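Local coordinates for zinc phosphodiesterase ELAC protein 1 (Homo sapiens, PDB 3ZWF) that acts as a two-zinc phosphodiesterase in tRNA repair, removing a 2',3'-cyclic phosphate from cleaved tRNAs, and shows some endonuclease activity in tRNA 3' processing, at residues E90-V95 with L164-E169. Sequence-based numbering, arbitrary orientation.
Sequences EIYGPV and LLFDDE
Tyr92 on strand 90-94 reaches Leu165 and Phe166 on strand 164-167 between the two facing sheets, the short strand axes running 155° apart and approaching to 9.8 Å. That spacing is too wide for direct backbone pairing, so side chains make the contact, and the long tyrosine suits the task. Leu165 and Phe166 both face Val173 in a classic beta bulge, and each directs its side chain toward strand 90-94. The tyrosine ring lies alongside Leu165, with CE2 of Tyr92 3.9 Å from CB of Leu165. The leucine's branched end runs back along the ring, its methyls reaching CD2 and CG. In Phe166 a chi1 of 55° swings the ring across the phenol end, where its CD1 comes 3.3 Å from Tyr92 OH. The two rings meet obliquely, centroids 5.8 Å apart. The hydroxyl gives its proton to Glu90 OE1 at 2.8 Å, from above the carboxylate plane, and accepts a bond from a water that reaches Leu165 O weakly. These bonds give the hydroxyl polar partners, while its ring packs against apolar groups. Glu90 OE1 also forms a salt bridge with Lys55 NZ; a flat aromatic suits position 166, packing on Tyr92 and making a cation-pi contact with Lys55. The contact thus belongs to the interior of the metallo-beta-lactamase alpha-beta/beta-alpha sandwich, where Phe57 and His119 of the first sheet's neighbouring strands meet Tyr92, while Leu165 packs on Leu121 of strand 116-121 and Phe187 of strand 184-191.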
loop_
_atom_site.group_PDB
_atom_site.type_symbol
_atom_site.label_atom_id
_atom_site.label_comp_id
_atom_site.label_asym_id
_atom_site.label_seq_id
_atom_site.Cartn_x
_atom_site.Cartn_y
_atom_site.Cartn_z
ATOM N N GLU A 90 14.595 -8.816 10.125
ATOM C CA GLU A 90 14.483 -7.891 11.256
ATOM C C GLU A 90 13.913 -6.575 10.818
ATOM O O GLU A 90 14.399 -5.963 9.848
ATOM C CB GLU A 90 15.872 -7.619 11.870
ATOM C CG GLU A 90 16.513 -8.845 12.384
ATOM C CD GLU A 90 17.915 -8.582 12.937
ATOM O OE1 GLU A 90 18.491 -7.482 12.731
ATOM O OE2 GLU A 90 18.428 -9.507 13.586
ATOM N N ILE A 91 12.901 -6.114 11.539
ATOM C CA ILE A 91 12.252 -4.863 11.226
ATOM C C ILE A 91 12.405 -3.918 12.404
ATOM O O ILE A 91 12.060 -4.269 13.539
ATOM C CB ILE A 91 10.753 -5.086 10.894
ATOM C CG1 ILE A 91 10.631 -6.081 9.745
ATOM C CG2 ILE A 91 10.076 -3.740 10.575
ATOM C CD1 ILE A 91 9.175 -6.451 9.361
ATOM N N TYR A 92 12.942 -2.740 12.142
ATOM C CA TYR A 92 13.102 -1.708 13.164
ATOM C C TYR A 92 12.211 -0.529 12.871
ATOM O O TYR A 92 12.203 -0.035 11.746
ATOM C CB TYR A 92 14.580 -1.237 13.185
ATOM C CG TYR A 92 15.545 -2.348 13.542
ATOM C CD1 TYR A 92 16.047 -3.200 12.564
ATOM C CD2 TYR A 92 16.006 -2.526 14.863
ATOM C CE1 TYR A 92 16.928 -4.229 12.894
ATOM C CE2 TYR A 92 16.866 -3.550 15.184
ATOM C CZ TYR A 92 17.337 -4.389 14.194
ATOM O OH TYR A 92 18.202 -5.422 14.556
ATOM N N GLY A 93 11.441 -0.061 13.840
ATOM C CA GLY A 93 10.652 1.154 13.625
ATOM C C GLY A 93 9.971 1.632 14.880
ATOM O O GLY A 93 10.203 1.072 15.965
ATOM N N PRO A 94 9.229 2.733 14.784
ATOM C CA PRO A 94 8.620 3.272 15.964
ATOM C C PRO A 94 7.607 2.355 16.639
ATOM O O PRO A 94 6.983 1.542 15.992
ATOM C CB PRO A 94 7.942 4.553 15.470
ATOM C CG PRO A 94 8.559 4.853 14.175
ATOM C CD PRO A 94 8.950 3.564 13.598
ATOM N N VAL A 95 7.457 2.532 17.946
ATOM C CA VAL A 95 6.357 1.908 18.690
ATOM C C VAL A 95 5.051 2.032 17.902
ATOM O O VAL A 95 4.667 3.125 17.495
ATOM C CB VAL A 95 6.196 2.544 20.100
ATOM C CG1 VAL A 95 4.885 2.060 20.791
ATOM C CG2 VAL A 95 7.384 2.199 20.944
ATOM N N LEU A 164 20.664 1.874 20.207
ATOM C CA LEU A 164 21.513 0.825 19.631
ATOM C C LEU A 164 20.627 -0.201 18.967
ATOM O O LEU A 164 19.797 -0.826 19.617
ATOM C CB LEU A 164 22.416 0.153 20.682
ATOM C CG LEU A 164 23.406 -0.886 20.120
ATOM C CD1 LEU A 164 24.296 -0.293 19.003
ATOM C CD2 LEU A 164 24.245 -1.483 21.241
ATOM N N LEU A 165 20.749 -0.328 17.647
ATOM C CA LEU A 165 19.939 -1.312 16.927
ATOM C C LEU A 165 20.681 -2.658 16.938
ATOM O O LEU A 165 20.154 -3.667 17.426
ATOM C CB LEU A 165 19.571 -0.820 15.544
ATOM C CG LEU A 165 18.840 0.534 15.539
ATOM C CD1 LEU A 165 18.183 0.846 14.141
ATOM C CD2 LEU A 165 17.775 0.634 16.686
ATOM N N PHE A 166 21.919 -2.655 16.452
ATOM C CA PHE A 166 22.796 -3.831 16.560
ATOM C C PHE A 166 24.242 -3.466 16.348
ATOM O O PHE A 166 24.554 -2.443 15.746
ATOM C CB PHE A 166 22.367 -4.972 15.628
ATOM C CG PHE A 166 22.242 -4.581 14.185
ATOM C CD1 PHE A 166 21.072 -4.088 13.688
ATOM C CD2 PHE A 166 23.348 -4.688 13.322
ATOM C CE1 PHE A 166 20.951 -3.740 12.344
ATOM C CE2 PHE A 166 23.258 -4.330 12.000
ATOM C CZ PHE A 166 22.058 -3.846 11.493
ATOM N N ASP A 167 25.111 -4.305 16.906
ATOM C CA ASP A 167 26.534 -4.121 16.867
ATOM C C ASP A 167 27.198 -5.476 16.703
ATOM O O ASP A 167 27.360 -6.209 17.677
ATOM C CB ASP A 167 27.018 -3.485 18.179
ATOM C CG ASP A 167 28.431 -2.969 18.078
ATOM O OD1 ASP A 167 29.158 -3.475 17.205
ATOM O OD2 ASP A 167 28.817 -2.061 18.852
ATOM N N ASP A 168 27.572 -5.816 15.476
ATOM C CA ASP A 168 28.351 -7.046 15.243
ATOM C C ASP A 168 29.753 -6.754 14.677
ATOM O O ASP A 168 30.244 -5.629 14.744
ATOM C CB ASP A 168 27.554 -8.053 14.392
ATOM C CG ASP A 168 27.195 -7.529 13.019
ATOM O OD1 ASP A 168 27.997 -6.792 12.401
ATOM O OD2 ASP A 168 26.098 -7.885 12.539
ATOM N N GLU A 169 30.404 -7.785 14.151
ATOM C CA GLU A 169 31.767 -7.673 13.654
ATOM C C GLU A 169 31.865 -6.829 12.380
ATOM O O GLU A 169 32.907 -6.243 12.095
ATOM C CB GLU A 169 32.354 -9.063 13.406
ATOM C CG GLU A 169 33.872 -9.055 13.288
ATOM C CD GLU A 169 34.555 -10.046 14.216
ATOM O OE1 GLU A 169 33.896 -10.572 15.142
ATOM O OE2 GLU A 169 35.763 -10.294 14.022
HETATM O O HOH W 1 18.842 -6.850 16.815
#